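PDB 1LUR: aldose 1-epimerase from Caenorhabditis elegans, which probably catalyses the interconversion of the alpha and beta anomers of aldose sugars such as glucose and galactose. Local coordinates for residues L23-L28 and N151-E156; A32-L37 and A173-D178; K45-V50 and S263-S268; L256-E261 and L300-Q305. All blocks are in the same frame, centred on the assembly; numbering follows the deposited sequence.

How the interactions relate
All four contacts join different beta-sheets through side chains, with no hydrogen bond across any of them. Interactions 1 and 3 set the small N-terminal sheet against the nine-stranded sheet, interaction 2 sets it against the seven-stranded sheet, and interaction 4 brings the two larger sheets together. Interactions 2 and 4 lie deepest, about 10 Å from the chain centre, all touching residues buried, each with an aromatic ring; 1 and 3 each include a partly exposed residue (Asn151, Gln47). Interaction 3, about 18 Å out, is flanked by an Asx turn and weak polar bonds; in interaction 1, Asn151 is held by Asn19, outside its segments. Strand 33-40 is hydrogen-bonded to both 24-28 and 46-48, tying interactions 1 to 3 together.

Interaction 1. Residues L23-L28 and N151-E156; sequences LTATLL and NQLIIE
Asn151 OD1 accepts a hydrogen bond from Asn19 ND2 while lying 4.2 Å from Leu23 CB, and the OD1 of the same Asn19 takes the backbone N-H of Leu23. One asparagine thus clasps both sides of the contact where the two segments come closest. This is the margin of a layered beta-sandwich, as in the galactose mutarotase fold: strand 24-28 belongs to a small antiparallel sheet, and strand 152-160 to the nine-stranded sheet it packs on. Asn151 has positive phi (59°), a backbone shape suited to the tight connection from strand 138-147, and its OD1 is held by Asn19.

Leu23 buries more surface than any other residue here. Its CG stands anti to the backbone N (chi1 170°), which sends the CD2 branch across to the peptide link after Asn151, 3.6 Å from Asn151 C and 3.8 Å from Gln152 N. A methyl group therefore packs on main chain rather than on another side chain. Gln152 itself turns its side chain to the other side of its strand, where OE1 meets Asn148 and NE2 meets Thr334. Phe335 of strand 327-337 touches both Leu23 and Leu153, bridging the two segments. Farther along, the backbones diverge, from 6.4 Å between Leu23 CA and Asn151 CA to 8.1 Å between Ala25 CA and Leu153 CA, where Ala25 CB still reaches Leu153 CD1 at 4.5 Å.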
loop_
_atom_site.group_PDB
_atom_site.type_symbol
_atom_site.label_atom_id
_atom_site.label_comp_id
_atom_site.label_asym_id
_atom_site.label_seq_id
_atom_site.Cartn_x
_atom_site.Cartn_y
_atom_site.Cartn_z
ATOM N N LEU A 23 -14.187 15.670 -0.971
ATOM C CA LEU A 23 -13.164 14.622 -1.000
ATOM C C LEU A 23 -12.676 14.520 -2.438
ATOM O O LEU A 23 -13.462 14.262 -3.346
ATOM C CB LEU A 23 -13.748 13.273 -0.559
ATOM C CG LEU A 23 -12.887 12.014 -0.746
ATOM C CD1 LEU A 23 -11.604 12.102 0.082
ATOM C CD2 LEU A 23 -13.701 10.795 -0.328
ATOM N N THR A 24 -11.385 14.734 -2.649
ATOM C CA THR A 24 -10.824 14.661 -3.988
ATOM C C THR A 24 -9.596 13.751 -4.003
ATOM O O THR A 24 -8.820 13.715 -3.050
ATOM C CB THR A 24 -10.421 16.071 -4.503
ATOM O OG1 THR A 24 -11.562 16.938 -4.461
ATOM C CG2 THR A 24 -9.923 16.002 -5.941
ATOM N N ALA A 25 -9.440 13.008 -5.089
ATOM C CA ALA A 25 -8.313 12.100 -5.239
ATOM C C ALA A 25 -7.702 12.313 -6.614
ATOM O O ALA A 25 -8.418 12.434 -7.607
ATOM C CB ALA A 25 -8.776 10.657 -5.096
ATOM N N THR A 26 -6.380 12.375 -6.670
ATOM C CA THR A 26 -5.700 12.570 -7.938
ATOM C C THR A 26 -4.857 11.330 -8.222
ATOM O O THR A 26 -4.012 10.949 -7.415
ATOM C CB THR A 26 -4.798 13.808 -7.903
ATOM O OG1 THR A 26 -5.584 14.958 -7.561
ATOM C CG2 THR A 26 -4.162 14.033 -9.264
ATOM N N LEU A 27 -5.102 10.705 -9.368
ATOM C CA LEU A 27 -4.374 9.508 -9.762
ATOM C C LEU A 27 -3.433 9.765 -10.936
ATOM O O LEU A 27 -3.565 10.760 -11.650
ATOM C CB LEU A 27 -5.354 8.398 -10.136
ATOM C CG LEU A 27 -6.395 7.999 -9.085
ATOM C CD1 LEU A 27 -5.696 7.746 -7.756
ATOM C CD2 LEU A 27 -7.442 9.101 -8.931
ATOM N N LEU A 28 -2.491 8.848 -11.130
ATOM C CA LEU A 28 -1.515 8.946 -12.207
ATOM C C LEU A 28 -1.393 7.575 -12.867
ATOM O O LEU A 28 -1.148 6.573 -12.192
ATOM C CB LEU A 28 -0.159 9.382 -11.641
ATOM C CG LEU A 28 0.973 9.727 -12.612
ATOM C CD1 LEU A 28 0.587 10.946 -13.452
ATOM C CD2 LEU A 28 2.240 10.017 -11.817
ATOM N N ASN A 151 -17.818 9.543 1.834
ATOM C CA ASN A 151 -16.461 10.043 2.058
ATOM C C ASN A 151 -15.462 8.904 2.120
ATOM O O ASN A 151 -14.542 8.901 2.947
ATOM C CB ASN A 151 -16.369 10.866 3.341
ATOM C CG ASN A 151 -17.022 12.218 3.207
ATOM O OD1 ASN A 151 -16.899 12.874 2.174
ATOM N ND2 ASN A 151 -17.708 12.653 4.258
ATOM N N GLN A 152 -15.650 7.935 1.236
ATOM C CA GLN A 152 -14.765 6.787 1.183
ATOM C C GLN A 152 -13.999 6.718 -0.127
ATOM O O GLN A 152 -14.489 7.136 -1.180
ATOM C CB GLN A 152 -15.556 5.486 1.313
ATOM C CG GLN A 152 -16.453 5.384 2.523
ATOM C CD GLN A 152 -17.181 4.063 2.561
ATOM O OE1 GLN A 152 -17.750 3.633 1.558
ATOM N NE2 GLN A 152 -17.170 3.410 3.720
ATOM N N LEU A 153 -12.784 6.196 -0.043
ATOM C CA LEU A 153 -11.932 6.033 -1.205
ATOM C C LEU A 153 -11.882 4.512 -1.275
ATOM O O LEU A 153 -11.454 3.854 -0.321
ATOM C CB LEU A 153 -10.521 6.578 -0.975
ATOM C CG LEU A 153 -9.516 6.126 -2.047
ATOM C CD1 LEU A 153 -9.911 6.691 -3.413
ATOM C CD2 LEU A 153 -8.119 6.592 -1.670
ATOM N N ILE A 154 -12.369 3.954 -2.372
ATOM C CA ILE A 154 -12.365 2.509 -2.533
ATOM C C ILE A 154 -11.339 2.099 -3.578
ATOM O O ILE A 154 -11.333 2.624 -4.699
ATOM C CB ILE A 154 -13.748 1.993 -2.982
ATOM C CG1 ILE A 154 -14.781 2.247 -1.880
ATOM C CG2 ILE A 154 -13.666 0.509 -3.326
ATOM C CD1 ILE A 154 -16.201 1.921 -2.289
ATOM N N ILE A 155 -10.460 1.175 -3.202
ATOM C CA ILE A 155 -9.441 0.695 -4.119
ATOM C C ILE A 155 -9.751 -0.770 -4.368
ATOM O O ILE A 155 -9.811 -1.571 -3.433
ATOM C CB ILE A 155 -8.005 0.763 -3.546
ATOM C CG1 ILE A 155 -7.619 2.199 -3.194
ATOM C CG2 ILE A 155 -7.024 0.218 -4.585
ATOM C CD1 ILE A 155 -6.183 2.331 -2.699
ATOM N N GLU A 156 -9.974 -1.115 -5.627
ATOM C CA GLU A 156 -10.273 -2.489 -5.983
ATOM C C GLU A 156 -9.087 -3.022 -6.759
ATOM O O GLU A 156 -8.521 -2.322 -7.595
ATOM C CB GLU A 156 -11.506 -2.570 -6.868
ATOM C CG GLU A 156 -12.794 -2.197 -6.185
ATOM C CD GLU A 156 -13.909 -2.000 -7.184
ATOM O OE1 GLU A 156 -14.220 -2.957 -7.934
ATOM O OE2 GLU A 156 -14.464 -0.883 -7.228
#

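Interaction 2. Residues A32-L37 and A173-D178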
loop_
_atom_site.group_PDB
_atom_site.type_symbol
_atom_site.label_atom_id
_atom_site.label_comp_id
_atom_site.label_asym_id
_atom_site.label_seq_id
_atom_site.Cartn_x
_atom_site.Cartn_y
_atom_site.Cartn_z
ATOM N N ALA A 32 -0.139 3.340 -11.618
ATOM C CA ALA A 32 -1.511 3.387 -11.093
ATOM C C ALA A 32 -1.412 3.965 -9.686
ATOM O O ALA A 32 -1.926 3.397 -8.718
ATOM C CB ALA A 32 -2.109 1.984 -11.054
ATOM N N THR A 33 -0.744 5.110 -9.608
ATOM C CA THR A 33 -0.497 5.846 -8.375
ATOM C C THR A 33 -1.530 6.819 -7.813
ATOM O O THR A 33 -2.188 7.549 -8.551
ATOM C CB THR A 33 0.815 6.654 -8.518
ATOM O OG1 THR A 33 1.876 5.778 -8.913
ATOM C CG2 THR A 33 1.175 7.341 -7.206
ATOM N N LEU A 34 -1.636 6.832 -6.487
ATOM C CA LEU A 34 -2.554 7.719 -5.786
ATOM C C LEU A 34 -1.642 8.913 -5.524
ATOM O O LEU A 34 -0.845 8.900 -4.585
ATOM C CB LEU A 34 -3.011 7.112 -4.458
ATOM C CG LEU A 34 -3.839 8.039 -3.557
ATOM C CD1 LEU A 34 -5.038 8.587 -4.331
ATOM C CD2 LEU A 34 -4.300 7.273 -2.315
ATOM N N ALA A 35 -1.747 9.929 -6.377
ATOM C CA ALA A 35 -0.932 11.138 -6.263
ATOM C C ALA A 35 -1.311 12.083 -5.125
ATOM O O ALA A 35 -0.444 12.546 -4.381
ATOM C CB ALA A 35 -0.959 11.896 -7.584
ATOM N N LYS A 36 -2.597 12.390 -5.001
ATOM C CA LYS A 36 -3.061 13.285 -3.948
ATOM C C LYS A 36 -4.407 12.828 -3.425
ATOM O O LYS A 36 -5.115 12.066 -4.082
ATOM C CB LYS A 36 -3.248 14.706 -4.480
ATOM C CG LYS A 36 -2.126 15.272 -5.323
ATOM C CD LYS A 36 -2.599 16.552 -6.020
ATOM C CE LYS A 36 -3.230 17.528 -5.026
ATOM N NZ LYS A 36 -3.760 18.752 -5.689
ATOM N N LEU A 37 -4.756 13.328 -2.243
ATOM C CA LEU A 37 -6.017 13.017 -1.580
ATOM C C LEU A 37 -6.294 14.161 -0.602
ATOM O O LEU A 37 -5.748 14.200 0.502
ATOM C CB LEU A 37 -5.935 11.685 -0.832
ATOM C CG LEU A 37 -7.285 11.107 -0.390
ATOM C CD1 LEU A 37 -7.119 9.650 -0.063
ATOM C CD2 LEU A 37 -7.827 11.861 0.806
ATOM N N ALA A 173 0.597 4.175 -0.599
ATOM C CA ALA A 173 0.445 5.586 -0.249
ATOM C C ALA A 173 0.980 5.857 1.157
ATOM O O ALA A 173 0.742 5.080 2.080
ATOM C CB ALA A 173 -1.023 5.991 -0.333
ATOM N N TYR A 174 1.721 6.951 1.300
ATOM C CA TYR A 174 2.299 7.357 2.581
ATOM C C TYR A 174 1.318 8.380 3.152
ATOM O O TYR A 174 1.054 9.402 2.516
ATOM C CB TYR A 174 3.658 8.034 2.383
ATOM C CG TYR A 174 4.812 7.120 2.017
ATOM C CD1 TYR A 174 4.875 6.488 0.772
ATOM C CD2 TYR A 174 5.878 6.939 2.899
ATOM C CE1 TYR A 174 5.981 5.705 0.416
ATOM C CE2 TYR A 174 6.981 6.162 2.555
ATOM C CZ TYR A 174 7.029 5.549 1.316
ATOM O OH TYR A 174 8.129 4.785 0.990
ATOM N N TRP A 175 0.796 8.119 4.347
ATOM C CA TRP A 175 -0.159 9.030 4.966
ATOM C C TRP A 175 0.345 9.954 6.071
ATOM O O TRP A 175 1.139 9.566 6.924
ATOM C CB TRP A 175 -1.354 8.237 5.496
ATOM C CG TRP A 175 -2.005 7.373 4.466
ATOM C CD1 TRP A 175 -1.651 6.099 4.123
ATOM C CD2 TRP A 175 -3.110 7.723 3.622
ATOM N NE1 TRP A 175 -2.468 5.633 3.120
ATOM C CE2 TRP A 175 -3.372 6.610 2.793
ATOM C CE3 TRP A 175 -3.904 8.871 3.485
ATOM C CZ2 TRP A 175 -4.396 6.610 1.838
ATOM C CZ3 TRP A 175 -4.922 8.870 2.537
ATOM C CH2 TRP A 175 -5.156 7.746 1.727
ATOM N N ASN A 176 -0.154 11.186 6.031
ATOM C CA ASN A 176 0.168 12.246 6.982
ATOM C C ASN A 176 -1.093 13.103 6.920
ATOM O O ASN A 176 -1.359 13.758 5.914
ATOM C CB ASN A 176 1.384 13.053 6.519
ATOM C CG ASN A 176 1.732 14.175 7.476
ATOM O OD1 ASN A 176 0.913 15.057 7.739
ATOM N ND2 ASN A 176 2.949 14.147 8.008
ATOM N N LEU A 177 -1.867 13.087 7.999
ATOM C CA LEU A 177 -3.112 13.841 8.072
ATOM C C LEU A 177 -3.103 15.315 8.487
ATOM O O LEU A 177 -4.130 15.981 8.365
ATOM C CB LEU A 177 -4.084 13.081 8.978
ATOM C CG LEU A 177 -4.101 11.558 8.786
ATOM C CD1 LEU A 177 -5.109 10.925 9.740
ATOM C CD2 LEU A 177 -4.448 11.223 7.343
ATOM N N ASP A 178 -1.977 15.843 8.963
ATOM C CA ASP A 178 -1.961 17.252 9.371
ATOM C C ASP A 178 -0.790 18.100 8.890
ATOM O O ASP A 178 -0.706 19.287 9.215
ATOM C CB ASP A 178 -2.053 17.357 10.896
ATOM C CG ASP A 178 -0.937 16.612 11.600
ATOM O OD1 ASP A 178 0.222 16.715 11.152
ATOM O OD2 ASP A 178 -1.216 15.933 12.609
#
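The Trp175 indole is met at its edge, in the ring plane, by Leu37 CD1, which sits 3.3 Å from CH2 and 3.5 Å from CZ3. The faces are taken by residues of other strands and loops: Val50 CG1 lies over one, and Leu267 CD2 over the other. Leu34 CD2 approaches the same outer corner obliquely, 4.2 Å from Trp175 CH2, the two side chains running nearly perpendicular to each other. The six-membered ring is thus wedged on several sides, and the close approach of Leu37 marks tight packing at its rim.

Leu34 CD2 also touches Ala173 CB at 4.0 Å, so one methyl fills the angle between the alanine and the indole. Both leucines have CG anti to their backbone N (chi1 173° for Leu34), which extends their branches from strand 33-40 toward the ring. That two residues three apart can share one side of a strand follows from a classic beta bulge: Ala35 and Lys36 both face Thr26, and the extra residue returns Leu37 to the inner surface.

Strand 33-40 lies between strands 24-28 and 46-48 in the small sheet, and strand 170-175 between 69-70 and 300-305 in the seven-stranded one. Leu153 of strand 152-160 touches both leucines, while Phe59 of helix 56-61 packs on Thr33 and Ala35.

Interaction 3. Residues K45-V50 and S263-S268; sequences KNQDLV and SGIELS
From its CB, Ile265 sends two branches toward Leu49. The short one, CG2, lies 4.0 Å from Leu49 CD2 and slightly farther from CD1. The long one runs through CG1, which is anti to the carbonyl carbon (chi1 -67°), and continues extended to CD1; this terminal methyl rests 3.7 Å from Leu49 CD2 and 4.0 Å from Gln47 CB. Leu49 CD2 is therefore held in the fork of the isoleucine, while the tip goes on to the aliphatic root of the glutamine. With an alanine in place of Ile265 both branches are gone, which is likely to open a gap beside Leu49 CD2 and leave Gln47 CB without this partner.

The contact joins the edge of the small N-terminal sheet of the beta-sandwich to the nine-stranded sheet: strand 46-48 is the outermost strand of the former, and strand 265-271 lies between 327-337 and 256-259 in the latter. Phe335 of strand 327-337 and Trp175 of the seven-stranded sheet also touch Leu49, so three sheets meet at this leucine.

Polar groups fix the backbone on both sides. Asp48 OD1 accepts from Val50 N at 3.2 Å with an N-H...O angle of 160°, an Asx turn in which the donor comes from the anti side, 21° out of the carboxylate plane; the same oxygen also receives Leu37 N. Gln47 folds back at chi2, which brings NE2 to Asp48 O in a weak bond. Within 263-268, Ile265 N gives a weak bond to Ser263 OG, 3.4 Å away, which is also bonded to Leu177 O.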
loop_
_atom_site.group_PDB
_atom_site.type_symbol
_atom_site.label_atom_id
_atom_site.label_comp_id
_atom_site.label_asym_id
_atom_site.label_seq_id
_atom_site.Cartn_x
_atom_site.Cartn_y
_atom_site.Cartn_z
ATOM N N LYS A 45 -10.331 23.338 6.615
ATOM C CA LYS A 45 -9.229 23.600 5.695
ATOM C C LYS A 45 -8.787 22.329 4.966
ATOM O O LYS A 45 -8.558 21.294 5.594
ATOM C CB LYS A 45 -8.041 24.191 6.451
ATOM C CG LYS A 45 -6.827 24.442 5.583
ATOM C CD LYS A 45 -5.660 24.966 6.405
ATOM C CE LYS A 45 -4.434 25.186 5.539
ATOM N NZ LYS A 45 -4.712 26.132 4.419
ATOM N N ASN A 46 -8.670 22.420 3.643
ATOM C CA ASN A 46 -8.254 21.285 2.822
ATOM C C ASN A 46 -6.835 20.839 3.140
ATOM O O ASN A 46 -5.903 21.649 3.186
ATOM C CB ASN A 46 -8.338 21.635 1.333
ATOM C CG ASN A 46 -9.710 21.363 0.739
ATOM O OD1 ASN A 46 -10.002 21.776 -0.383
ATOM N ND2 ASN A 46 -10.552 20.656 1.483
ATOM N N GLN A 47 -6.675 19.541 3.358
ATOM C CA GLN A 47 -5.373 18.982 3.667
ATOM C C GLN A 47 -5.117 17.782 2.769
ATOM O O GLN A 47 -5.999 16.938 2.584
ATOM C CB GLN A 47 -5.312 18.537 5.126
ATOM C CG GLN A 47 -3.959 17.985 5.522
ATOM C CD GLN A 47 -2.863 19.023 5.400
ATOM O OE1 GLN A 47 -2.848 20.010 6.137
ATOM N NE2 GLN A 47 -1.944 18.815 4.461
ATOM N N ASP A 48 -3.922 17.728 2.193
ATOM C CA ASP A 48 -3.558 16.621 1.319
ATOM C C ASP A 48 -3.066 15.576 2.311
ATOM O O ASP A 48 -2.075 15.794 3.008
ATOM C CB ASP A 48 -2.429 17.026 0.372
ATOM C CG ASP A 48 -2.255 16.047 -0.779
ATOM O OD1 ASP A 48 -2.385 14.823 -0.546
ATOM O OD2 ASP A 48 -1.982 16.503 -1.911
ATOM N N LEU A 49 -3.762 14.447 2.375
ATOM C CA LEU A 49 -3.404 13.378 3.292
ATOM C C LEU A 49 -2.277 12.431 2.876
ATOM O O LEU A 49 -1.817 11.637 3.691
ATOM C CB LEU A 49 -4.660 12.569 3.622
ATOM C CG LEU A 49 -5.869 13.405 4.059
ATOM C CD1 LEU A 49 -7.061 12.492 4.289
ATOM C CD2 LEU A 49 -5.533 14.181 5.330
ATOM N N VAL A 50 -1.829 12.507 1.628
ATOM C CA VAL A 50 -0.751 11.624 1.179
ATOM C C VAL A 50 0.447 12.386 0.617
ATOM O O VAL A 50 0.300 13.452 0.011
ATOM C CB VAL A 50 -1.241 10.633 0.093
ATOM C CG1 VAL A 50 -2.421 9.834 0.619
ATOM C CG2 VAL A 50 -1.618 11.380 -1.177
ATOM N N SER A 263 -5.276 18.126 13.336
ATOM C CA SER A 263 -6.167 18.476 12.232
ATOM C C SER A 263 -7.571 17.913 12.417
ATOM O O SER A 263 -8.492 18.286 11.697
ATOM C CB SER A 263 -5.598 17.967 10.906
ATOM O OG SER A 263 -5.516 16.552 10.902
ATOM N N GLY A 264 -7.723 17.008 13.377
ATOM C CA GLY A 264 -9.022 16.416 13.629
ATOM C C GLY A 264 -9.457 15.449 12.541
ATOM O O GLY A 264 -10.593 14.968 12.550
ATOM N N ILE A 265 -8.561 15.165 11.601
ATOM C CA ILE A 265 -8.878 14.245 10.512
ATOM C C ILE A 265 -8.615 12.803 10.927
ATOM O O ILE A 265 -7.591 12.489 11.538
ATOM C CB ILE A 265 -8.049 14.554 9.242
ATOM C CG1 ILE A 265 -8.460 15.913 8.669
ATOM C CG2 ILE A 265 -8.254 13.455 8.199
ATOM C CD1 ILE A 265 -7.658 16.331 7.462
ATOM N N GLU A 266 -9.553 11.925 10.596
ATOM C CA GLU A 266 -9.417 10.520 10.935
ATOM C C GLU A 266 -9.576 9.659 9.690
ATOM O O GLU A 266 -10.305 10.014 8.762
ATOM C CB GLU A 266 -10.457 10.134 11.985
ATOM C CG GLU A 266 -10.478 8.663 12.345
ATOM C CD GLU A 266 -11.321 8.384 13.572
ATOM O OE1 GLU A 266 -11.578 7.198 13.869
ATOM O OE2 GLU A 266 -11.722 9.358 14.247
ATOM N N LEU A 267 -8.867 8.536 9.675
ATOM C CA LEU A 267 -8.899 7.593 8.565
ATOM C C LEU A 267 -9.149 6.204 9.131
ATOM O O LEU A 267 -8.454 5.774 10.051
ATOM C CB LEU A 267 -7.561 7.602 7.820
ATOM C CG LEU A 267 -7.266 6.392 6.929
ATOM C CD1 LEU A 267 -8.271 6.363 5.788
ATOM C CD2 LEU A 267 -5.844 6.455 6.388
ATOM N N SER A 268 -10.153 5.513 8.602
ATOM C CA SER A 268 -10.474 4.171 9.064
ATOM C C SER A 268 -10.378 3.278 7.837
ATOM O O SER A 268 -10.737 3.691 6.732
ATOM C CB SER A 268 -11.889 4.108 9.648
ATOM O OG SER A 268 -12.868 4.196 8.630
#

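Interaction 4. Residues L256-E261 and L300-Q305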
loop_
_atom_site.group_PDB
_atom_site.type_symbol
_atom_site.label_atom_id
_atom_site.label_comp_id
_atom_site.label_asym_id
_atom_site.label_seq_id
_atom_site.Cartn_x
_atom_site.Cartn_y
_atom_site.Cartn_z
ATOM N N LEU A 256 -8.510 -0.779 11.142
ATOM C CA LEU A 256 -7.508 0.225 11.448
ATOM C C LEU A 256 -8.089 1.632 11.456
ATOM O O LEU A 256 -8.898 1.988 10.598
ATOM C CB LEU A 256 -6.363 0.140 10.435
ATOM C CG LEU A 256 -5.286 1.229 10.457
ATOM C CD1 LEU A 256 -4.026 0.710 9.782
ATOM C CD2 LEU A 256 -5.787 2.479 9.749
ATOM N N ARG A 257 -7.662 2.422 12.436
ATOM C CA ARG A 257 -8.105 3.803 12.597
ATOM C C ARG A 257 -6.837 4.624 12.814
ATOM O O ARG A 257 -6.059 4.347 13.727
ATOM C CB ARG A 257 -9.039 3.919 13.806
ATOM C CG ARG A 257 -10.177 2.899 13.788
ATOM C CD ARG A 257 -10.914 2.838 15.123
ATOM N NE ARG A 257 -11.809 1.682 15.215
ATOM C CZ ARG A 257 -11.403 0.414 15.230
ATOM N NH1 ARG A 257 -10.109 0.124 15.162
ATOM N NH2 ARG A 257 -12.291 -0.571 15.315
ATOM N N PHE A 258 -6.632 5.621 11.963
ATOM C CA PHE A 258 -5.464 6.495 12.026
ATOM C C PHE A 258 -5.991 7.928 12.077
ATOM O O PHE A 258 -6.781 8.333 11.224
ATOM C CB PHE A 258 -4.620 6.263 10.765
ATOM C CG PHE A 258 -3.287 6.963 10.760
ATOM C CD1 PHE A 258 -2.420 6.860 11.845
ATOM C CD2 PHE A 258 -2.871 7.671 9.638
ATOM C CE1 PHE A 258 -1.155 7.454 11.806
ATOM C CE2 PHE A 258 -1.611 8.267 9.588
ATOM C CZ PHE A 258 -0.750 8.157 10.677
ATOM N N TRP A 259 -5.567 8.702 13.071
ATOM C CA TRP A 259 -6.047 10.075 13.168
ATOM C C TRP A 259 -5.081 11.048 13.829
ATOM O O TRP A 259 -4.090 10.649 14.446
ATOM C CB TRP A 259 -7.389 10.094 13.910
ATOM C CG TRP A 259 -7.289 9.766 15.376
ATOM C CD1 TRP A 259 -7.098 10.649 16.404
ATOM C CD2 TRP A 259 -7.362 8.466 15.975
ATOM N NE1 TRP A 259 -7.050 9.979 17.603
ATOM C CE2 TRP A 259 -7.209 8.638 17.369
ATOM C CE3 TRP A 259 -7.539 7.172 15.469
ATOM C CZ2 TRP A 259 -7.229 7.562 18.264
ATOM C CZ3 TRP A 259 -7.560 6.101 16.362
ATOM C CH2 TRP A 259 -7.406 6.305 17.743
ATOM N N SER A 260 -5.396 12.331 13.690
ATOM C CA SER A 260 -4.597 13.413 14.254
ATOM C C SER A 260 -5.489 14.373 15.041
ATOM O O SER A 260 -6.374 15.011 14.467
ATOM C CB SER A 260 -3.900 14.181 13.129
ATOM O OG SER A 260 -3.496 15.467 13.565
ATOM N N GLU A 261 -5.264 14.471 16.350
ATOM C CA GLU A 261 -6.070 15.368 17.176
ATOM C C GLU A 261 -5.847 16.790 16.687
ATOM O O GLU A 261 -6.714 17.654 16.830
ATOM C CB GLU A 261 -5.679 15.251 18.654
ATOM C CG GLU A 261 -5.979 13.888 19.262
ATOM C CD GLU A 261 -5.525 13.771 20.705
ATOM O OE1 GLU A 261 -4.393 14.206 21.011
ATOM O OE2 GLU A 261 -6.289 13.225 21.531
ATOM N N LEU A 300 3.139 7.705 7.331
ATOM C CA LEU A 300 2.888 6.316 7.661
ATOM C C LEU A 300 2.373 5.604 6.420
ATOM O O LEU A 300 1.265 5.879 5.955
ATOM C CB LEU A 300 1.847 6.202 8.773
ATOM C CG LEU A 300 1.466 4.772 9.169
ATOM C CD1 LEU A 300 2.653 4.098 9.837
ATOM C CD2 LEU A 300 0.274 4.787 10.110
ATOM N N ALA A 301 3.190 4.709 5.873
ATOM C CA ALA A 301 2.791 3.962 4.691
ATOM C C ALA A 301 1.854 2.880 5.196
ATOM O O ALA A 301 2.192 2.134 6.112
ATOM C CB ALA A 301 4.006 3.341 4.013
ATOM N N ILE A 302 0.663 2.817 4.616
ATOM C CA ILE A 302 -0.326 1.827 5.009
ATOM C C ILE A 302 -0.543 0.965 3.774
ATOM O O ILE A 302 -1.086 1.429 2.768
ATOM C CB ILE A 302 -1.637 2.512 5.453
ATOM C CG1 ILE A 302 -1.349 3.436 6.643
ATOM C CG2 ILE A 302 -2.664 1.469 5.836
ATOM C CD1 ILE A 302 -2.577 4.147 7.211
ATOM N N GLU A 303 -0.109 -0.288 3.858
ATOM C CA GLU A 303 -0.231 -1.220 2.744
ATOM C C GLU A 303 -0.989 -2.512 3.017
ATOM O O GLU A 303 -0.411 -3.488 3.503
ATOM C CB GLU A 303 1.179 -1.562 2.245
ATOM C CG GLU A 303 2.187 -0.444 2.490
ATOM C CD GLU A 303 3.630 -0.831 2.196
ATOM O OE1 GLU A 303 4.537 -0.193 2.767
ATOM O OE2 GLU A 303 3.868 -1.757 1.395
ATOM N N PRO A 304 -2.302 -2.528 2.725
ATOM C CA PRO A 304 -3.121 -3.728 2.933
ATOM C C PRO A 304 -2.577 -4.722 1.912
ATOM O O PRO A 304 -2.467 -4.389 0.737
ATOM C CB PRO A 304 -4.524 -3.249 2.585
ATOM C CG PRO A 304 -4.493 -1.806 3.025
ATOM C CD PRO A 304 -3.151 -1.344 2.498
ATOM N N GLN A 305 -2.249 -5.933 2.340
ATOM C CA GLN A 305 -1.699 -6.919 1.402
ATOM C C GLN A 305 -1.700 -8.301 2.033
ATOM O O GLN A 305 -2.177 -8.481 3.155
ATOM C CB GLN A 305 -0.234 -6.549 1.133
ATOM C CG GLN A 305 0.581 -6.592 2.441
ATOM C CD GLN A 305 2.076 -6.350 2.282
ATOM O OE1 GLN A 305 2.507 -5.273 1.873
ATOM N NE2 GLN A 305 2.878 -7.357 2.629
#
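A CH-pi contact is central: Leu300 CD2 stands over one face of the Phe258 ring, 3.6 Å from its centroid and 19° off the normal, displaced a little toward the rim. CE1 is the nearest ring atom, 3.5 Å from Leu300 CD2, and Leu300 CB adds a second touch at 3.8 Å from Phe258 CZ. The phenyl group reaches this position because its CG is anti to the backbone N (chi1 -173°), extending it from its strand toward Leu300.

Methyl contacts continue inward. Ile302 offers CD1 obliquely to Phe258 CD2 at 4.3 Å, and CG2 to Leu256 CD1 at 4.2 Å, so its two branches serve two neighbours. These are facing layers of the sandwich, strand 256-259 from the nine-stranded sheet and strand 300-305 from the seven-stranded one, with axes 11.1 Å apart and running nearly antiparallel at 159°. Were Phe258 a serine, Leu300 CD2 would probably lose the ring face it rests on, and a gap would open next to Ile302 CD1.

Polar bonds stay at the margins: Arg257 NH1 forms a salt bridge with Glu191, and Ser260 OG is hydrogen-bonded to Asp178 OD2.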